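Side-chain contacts in conserved exported protein (Bacteroides fragilis, PDB 3CLW), which probably hydrolyses O-glycosidic bonds, as a TIM-barrel member of glycoside hydrolase family 30, on a substrate that has not been identified: residues A[26-31]-A[195-200]; A[87-92]-A[380-385]. All blocks are in the same frame, centred on the assembly; numbering follows the deposited sequence.

Interaction 1: residues A[26-31]-A[195-200]; sequences DAWRCA and SFQEGS
One water joins W28 to the 195-200 loop, accepting a hydrogen bond from the indole NE1 of W28 at 3.0 Å and another from the backbone N of E198 at 3.1 Å. No direct hydrogen bond crosses between the two segments, so this bridge is their polar link, and it gives the backbone N-H of E198 an acceptor. The rest of the contact is made by the benzene half of the indole. Its CZ2 presses against CG of Q197 at 3.2 Å, a tight approach at the ring edge and near the ring plane. Q197 sends its CG anti to the backbone N (chi1 -160°) and then runs extended, crossing the tryptophan at about a right angle, with the amide steeply tilted to the indole. F196 completes the grip as an offset edge-to-face pair: the edge of the phenylalanine is directed at the face of the six-membered ring of W28, with centroids 5.9 Å apart and planes at 79°. W28 projects toward this loop from the middle of a classic gamma turn, closed by R29 N donating to A27 O at 2.7 Å, and its ring also meets W357 edge-to-face. The site illustrates how loops at the C-terminal ends of barrel strands are knitted together: 26-31 leads from strand 6-25 into helix 30-36, with D26 OD1 accepting a hydrogen bond from the backbone N of N71 in strand 68-71 and C30 packed on F113 of helix 108-119, while 195-200 lies between strand 178-182 and helix 204-221.

Interaction 2: residues A[87-92]-A[380-385]; sequences NSWNRT and SLQYDG
W89 and Q382 bring the two backbones nearest each other, with 7.8 Å between W89 CA and Q382 CA, where an irregular loop faces the end of the 3-10 segment that reaches to residue 382. Most of the contact is the side chain of Q382 laid over one face of the W89 indole. Its CG sits 3.6 Å from the centroid of the six-membered ring and almost on the ring normal, a clear CH-pi contact. From there the chain continues extended across the ring system, bringing NE2 to 3.7 Å from W89 CD2, with the amide standing nearly upright on the indole (82° between planes). That posture aims an N-H beyond the ring: Q382 NE2 donates to OG of S88 at 2.9 Å, with an N-H...O angle of 158° and the hydroxyl oxygen close to the amide plane. S88 meets it because its OG lies between the backbone N and the carbonyl carbon (chi1 65°). L381 adds an apolar touch from another direction, its CB lying in the ring plane at the edge, 3.8 Å from W89 CH2. The turn bearing W89 is itself braced by an Asx motif, in which N87 OD1 accepts from N90 N at 3.0 Å. Q382 also packs on F32 of helix 30-36, and the backbone carbonyls of L381 and Q382 accept from W37 NE1 and N36 ND2. A glutamine thus serves both halves of the contact: its CG methylene lies on an aromatic face, and its polar end donates to S88, the residue before W89, a single bond that favours this orientation of the amide.

Interactions 1 and 2 have centres about 11 Å apart on the same side of the chain's centre, and their segments alternate along the sequence: 26-31, 87-92, 195-200, 380-385. The 87-92 loop, between strand 68-71 and helix 108-119, touches both segments of interaction 1: N90 ND2 hydrogen-bonds to F196 O at 2.8 Å, and W28 packs against N90 and the carbonyl of W89. Helix 30-36, which overlaps segment 26-31, also packs against Q382 through F32. Barrel loops and the 380-385 turn, which precedes strand 386-389 of the small three-stranded sheet, are thus joined beside the barrel end where active sites of this fold usually lie.

Interaction 1: residues A[26-31]-A[195-200]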
loop_
_atom_site.group_PDB
_atom_site.type_symbol
_atom_site.label_atom_id
_atom_site.label_comp_id
_atom_site.label_asym_id
_atom_site.label_seq_id
_atom_site.Cartn_x
_atom_site.Cartn_y
_atom_site.Cartn_z
ATOM N N ASP A 26 -8.662 3.834 1.344
ATOM C CA ASP A 26 -9.804 4.644 1.781
ATOM C C ASP A 26 -10.571 4.099 3.010
ATOM O O ASP A 26 -11.632 4.609 3.372
ATOM C CB ASP A 26 -10.760 4.815 0.602
ATOM C CG ASP A 26 -11.700 3.631 0.405
ATOM O OD1 ASP A 26 -11.517 2.564 1.030
ATOM O OD2 ASP A 26 -12.660 3.799 -0.383
ATOM N N ALA A 27 -10.052 3.041 3.622
ATOM C CA ALA A 27 -10.890 2.203 4.511
ATOM C C ALA A 27 -11.388 2.980 5.738
ATOM O O ALA A 27 -10.632 3.802 6.319
ATOM C CB ALA A 27 -10.138 0.989 4.934
ATOM N N TRP A 28 -12.652 2.731 6.101
ATOM C CA TRP A 28 -13.235 3.169 7.370
ATOM C C TRP A 28 -13.554 4.658 7.447
ATOM O O TRP A 28 -14.715 5.013 7.569
ATOM C CB TRP A 28 -12.384 2.753 8.559
ATOM C CG TRP A 28 -12.168 1.280 8.668
ATOM C CD1 TRP A 28 -12.887 0.265 8.057
ATOM C CD2 TRP A 28 -11.143 0.636 9.441
ATOM N NE1 TRP A 28 -12.355 -0.964 8.420
ATOM C CE2 TRP A 28 -11.293 -0.756 9.267
ATOM C CE3 TRP A 28 -10.134 1.109 10.290
ATOM C CZ2 TRP A 28 -10.457 -1.673 9.891
ATOM C CZ3 TRP A 28 -9.309 0.168 10.942
ATOM C CH2 TRP A 28 -9.478 -1.190 10.730
ATOM N N ARG A 29 -12.533 5.503 7.300
ATOM C CA ARG A 29 -12.642 6.935 7.597
ATOM C C ARG A 29 -13.059 7.845 6.453
ATOM O O ARG A 29 -13.775 8.827 6.668
ATOM C CB ARG A 29 -11.364 7.401 8.325
ATOM C CG ARG A 29 -11.182 6.511 9.555
ATOM C CD ARG A 29 -10.050 6.871 10.435
ATOM N NE ARG A 29 -8.827 6.158 10.119
ATOM C CZ ARG A 29 -8.389 5.043 10.694
ATOM N NH1 ARG A 29 -9.081 4.388 11.606
ATOM N NH2 ARG A 29 -7.222 4.580 10.317
ATOM N N CYS A 30 -12.648 7.498 5.242
ATOM C CA CYS A 30 -12.946 8.289 4.065
ATOM C C CYS A 30 -14.434 8.346 3.740
ATOM O O CYS A 30 -14.924 9.338 3.151
ATOM C CB CYS A 30 -12.117 7.787 2.863
ATOM S SG CYS A 30 -10.357 8.228 3.088
ATOM N N ALA A 31 -15.164 7.307 4.141
ATOM C CA ALA A 31 -16.628 7.354 4.026
ATOM C C ALA A 31 -17.180 8.568 4.808
ATOM O O ALA A 31 -18.122 9.224 4.356
ATOM C CB ALA A 31 -17.262 6.046 4.523
ATOM N N SER A 195 -14.153 -8.574 16.319
ATOM C CA SER A 195 -15.396 -7.976 15.863
ATOM C C SER A 195 -15.237 -6.468 15.688
ATOM O O SER A 195 -16.222 -5.752 15.532
ATOM C CB SER A 195 -16.518 -8.271 16.854
ATOM O OG SER A 195 -16.166 -7.731 18.109
ATOM N N PHE A 196 -13.990 -6.006 15.710
ATOM C CA PHE A 196 -13.655 -4.578 15.513
ATOM C C PHE A 196 -13.792 -4.157 14.030
ATOM O O PHE A 196 -13.761 -2.983 13.689
ATOM C CB PHE A 196 -12.222 -4.334 16.074
ATOM C CG PHE A 196 -11.694 -2.916 15.904
ATOM C CD1 PHE A 196 -12.260 -1.845 16.604
ATOM C CD2 PHE A 196 -10.601 -2.664 15.067
ATOM C CE1 PHE A 196 -11.766 -0.527 16.443
ATOM C CE2 PHE A 196 -10.096 -1.363 14.905
ATOM C CZ PHE A 196 -10.686 -0.295 15.601
ATOM N N GLN A 197 -14.024 -5.134 13.160
ATOM C CA GLN A 197 -13.659 -5.046 11.755
ATOM C C GLN A 197 -14.199 -6.251 10.971
ATOM O O GLN A 197 -14.220 -7.364 11.494
ATOM C CB GLN A 197 -12.133 -5.117 11.690
ATOM C CG GLN A 197 -11.609 -4.602 10.470
ATOM C CD GLN A 197 -10.207 -5.097 10.169
ATOM O OE1 GLN A 197 -9.326 -5.071 11.014
ATOM N NE2 GLN A 197 -9.987 -5.455 8.916
ATOM N N GLU A 198 -14.577 -6.024 9.711
ATOM C CA GLU A 198 -14.876 -7.088 8.749
ATOM C C GLU A 198 -13.646 -7.953 8.451
ATOM O O GLU A 198 -12.520 -7.459 8.393
ATOM C CB GLU A 198 -15.380 -6.492 7.435
ATOM C CG GLU A 198 -16.655 -5.670 7.560
ATOM C CD GLU A 198 -17.119 -5.055 6.251
ATOM O OE1 GLU A 198 -18.288 -4.580 6.210
ATOM O OE2 GLU A 198 -16.333 -5.042 5.258
ATOM N N GLY A 199 -13.855 -9.252 8.254
ATOM C CA GLY A 199 -12.727 -10.141 7.968
ATOM C C GLY A 199 -13.122 -11.561 7.675
ATOM O O GLY A 199 -14.246 -11.991 7.970
ATOM N N SER A 200 -12.194 -12.285 7.058
ATOM C CA SER A 200 -12.259 -13.746 6.952
ATOM C C SER A 200 -10.908 -14.434 6.730
ATOM O O SER A 200 -10.120 -14.054 5.866
ATOM C CB SER A 200 -13.238 -14.217 5.870
ATOM O OG SER A 200 -13.399 -15.644 5.977
HETATM O O HOH W 1 -14.459 -3.150 8.501
#

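Interaction 2: residues A[87-92]-A[380-385]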
loop_
_atom_site.group_PDB
_atom_site.type_symbol
_atom_site.label_atom_id
_atom_site.label_comp_id
_atom_site.label_asym_id
_atom_site.label_seq_id
_atom_site.Cartn_x
_atom_site.Cartn_y
_atom_site.Cartn_z
ATOM N N ASN A 87 -18.512 -1.250 16.067
ATOM C CA ASN A 87 -18.340 0.186 16.149
ATOM C C ASN A 87 -18.740 0.835 14.826
ATOM O O ASN A 87 -18.804 0.170 13.761
ATOM C CB ASN A 87 -16.882 0.515 16.488
ATOM C CG ASN A 87 -15.945 0.125 15.385
ATOM O OD1 ASN A 87 -15.777 0.876 14.426
ATOM N ND2 ASN A 87 -15.335 -1.066 15.494
ATOM N N SER A 88 -18.994 2.138 14.893
ATOM C CA SER A 88 -19.575 2.854 13.776
ATOM C C SER A 88 -18.564 3.293 12.731
ATOM O O SER A 88 -18.939 3.519 11.578
ATOM C CB SER A 88 -20.410 4.040 14.264
ATOM O OG SER A 88 -19.588 4.991 14.892
ATOM N N TRP A 89 -17.297 3.423 13.116
ATOM C CA TRP A 89 -16.252 3.793 12.160
ATOM C C TRP A 89 -16.044 2.729 11.060
ATOM O O TRP A 89 -15.848 3.051 9.885
ATOM C CB TRP A 89 -14.931 3.961 12.892
ATOM C CG TRP A 89 -14.717 5.281 13.582
ATOM C CD1 TRP A 89 -14.681 5.511 14.940
ATOM C CD2 TRP A 89 -14.467 6.544 12.950
ATOM N NE1 TRP A 89 -14.437 6.848 15.182
ATOM C CE2 TRP A 89 -14.293 7.502 13.984
ATOM C CE3 TRP A 89 -14.379 6.967 11.607
ATOM C CZ2 TRP A 89 -14.024 8.846 13.714
ATOM C CZ3 TRP A 89 -14.105 8.294 11.342
ATOM C CH2 TRP A 89 -13.937 9.221 12.391
ATOM N N ASN A 90 -16.064 1.459 11.479
ATOM C CA ASN A 90 -15.512 0.365 10.687
ATOM C C ASN A 90 -16.549 -0.474 9.957
ATOM O O ASN A 90 -16.190 -1.442 9.282
ATOM C CB ASN A 90 -14.647 -0.524 11.567
ATOM C CG ASN A 90 -13.430 0.202 12.106
ATOM O OD1 ASN A 90 -13.188 1.349 11.787
ATOM N ND2 ASN A 90 -12.671 -0.470 12.924
ATOM N N ARG A 91 -17.818 -0.095 10.099
ATOM C CA ARG A 91 -18.923 -0.705 9.365
ATOM C C ARG A 91 -18.948 -0.165 7.944
ATOM O O ARG A 91 -18.550 0.985 7.703
ATOM C CB ARG A 91 -20.260 -0.385 10.052
ATOM C CG ARG A 91 -20.549 -1.296 11.239
ATOM C CD ARG A 91 -21.703 -0.761 12.087
ATOM N NE ARG A 91 -21.706 -1.414 13.388
ATOM C CZ ARG A 91 -22.065 -0.822 14.532
ATOM N NH1 ARG A 91 -22.457 0.462 14.586
ATOM N NH2 ARG A 91 -22.013 -1.529 15.627
ATOM N N THR A 92 -19.410 -0.995 7.009
ATOM C CA THR A 92 -19.493 -0.616 5.591
ATOM C C THR A 92 -20.887 -0.878 5.061
ATOM O O THR A 92 -21.536 -1.850 5.475
ATOM C CB THR A 92 -18.471 -1.423 4.692
ATOM O OG1 THR A 92 -18.839 -2.817 4.646
ATOM C CG2 THR A 92 -17.066 -1.339 5.234
ATOM N N SER A 380 -16.206 12.808 17.168
ATOM C CA SER A 380 -16.544 14.042 16.483
ATOM C C SER A 380 -15.860 14.104 15.118
ATOM O O SER A 380 -16.334 14.794 14.241
ATOM C CB SER A 380 -16.158 15.260 17.307
ATOM O OG SER A 380 -14.755 15.307 17.424
ATOM N N LEU A 381 -14.739 13.387 14.974
ATOM C CA LEU A 381 -13.992 13.288 13.695
ATOM C C LEU A 381 -14.799 12.688 12.565
ATOM O O LEU A 381 -14.392 12.820 11.395
ATOM C CB LEU A 381 -12.660 12.533 13.864
ATOM C CG LEU A 381 -11.590 13.301 14.661
ATOM C CD1 LEU A 381 -10.402 12.406 15.063
ATOM C CD2 LEU A 381 -11.108 14.513 13.889
ATOM N N GLN A 382 -15.931 12.049 12.874
ATOM C CA GLN A 382 -16.859 11.607 11.802
ATOM C C GLN A 382 -17.439 12.810 11.002
ATOM O O GLN A 382 -17.853 12.689 9.824
ATOM C CB GLN A 382 -17.968 10.708 12.368
ATOM C CG GLN A 382 -17.437 9.375 12.891
ATOM C CD GLN A 382 -18.508 8.355 13.301
ATOM O OE1 GLN A 382 -19.685 8.679 13.439
ATOM N NE2 GLN A 382 -18.085 7.103 13.491
ATOM N N TYR A 383 -17.402 13.984 11.631
ATOM C CA TYR A 383 -18.043 15.184 11.090
ATOM C C TYR A 383 -17.109 16.299 10.632
ATOM O O TYR A 383 -17.409 16.961 9.657
ATOM C CB TYR A 383 -19.087 15.734 12.106
ATOM C CG TYR A 383 -20.051 14.650 12.539
ATOM C CD1 TYR A 383 -20.898 14.039 11.613
ATOM C CD2 TYR A 383 -20.087 14.208 13.859
ATOM C CE1 TYR A 383 -21.755 13.022 12.000
ATOM C CE2 TYR A 383 -20.942 13.198 14.260
ATOM C CZ TYR A 383 -21.770 12.609 13.331
ATOM O OH TYR A 383 -22.637 11.607 13.723
ATOM N N ASP A 384 -16.019 16.516 11.365
ATOM C CA ASP A 384 -15.075 17.627 11.141
ATOM C C ASP A 384 -13.824 17.367 11.994
ATOM O O ASP A 384 -13.877 16.598 12.942
ATOM C CB ASP A 384 -15.723 18.947 11.591
ATOM C CG ASP A 384 -15.074 20.170 10.984
ATOM O OD1 ASP A 384 -13.993 20.070 10.375
ATOM O OD2 ASP A 384 -15.640 21.273 11.138
ATOM N N GLY A 385 -12.708 18.025 11.690
ATOM C CA GLY A 385 -11.495 17.835 12.473
ATOM C C GLY A 385 -10.378 18.653 11.876
ATOM O O GLY A 385 -10.587 19.394 10.950
#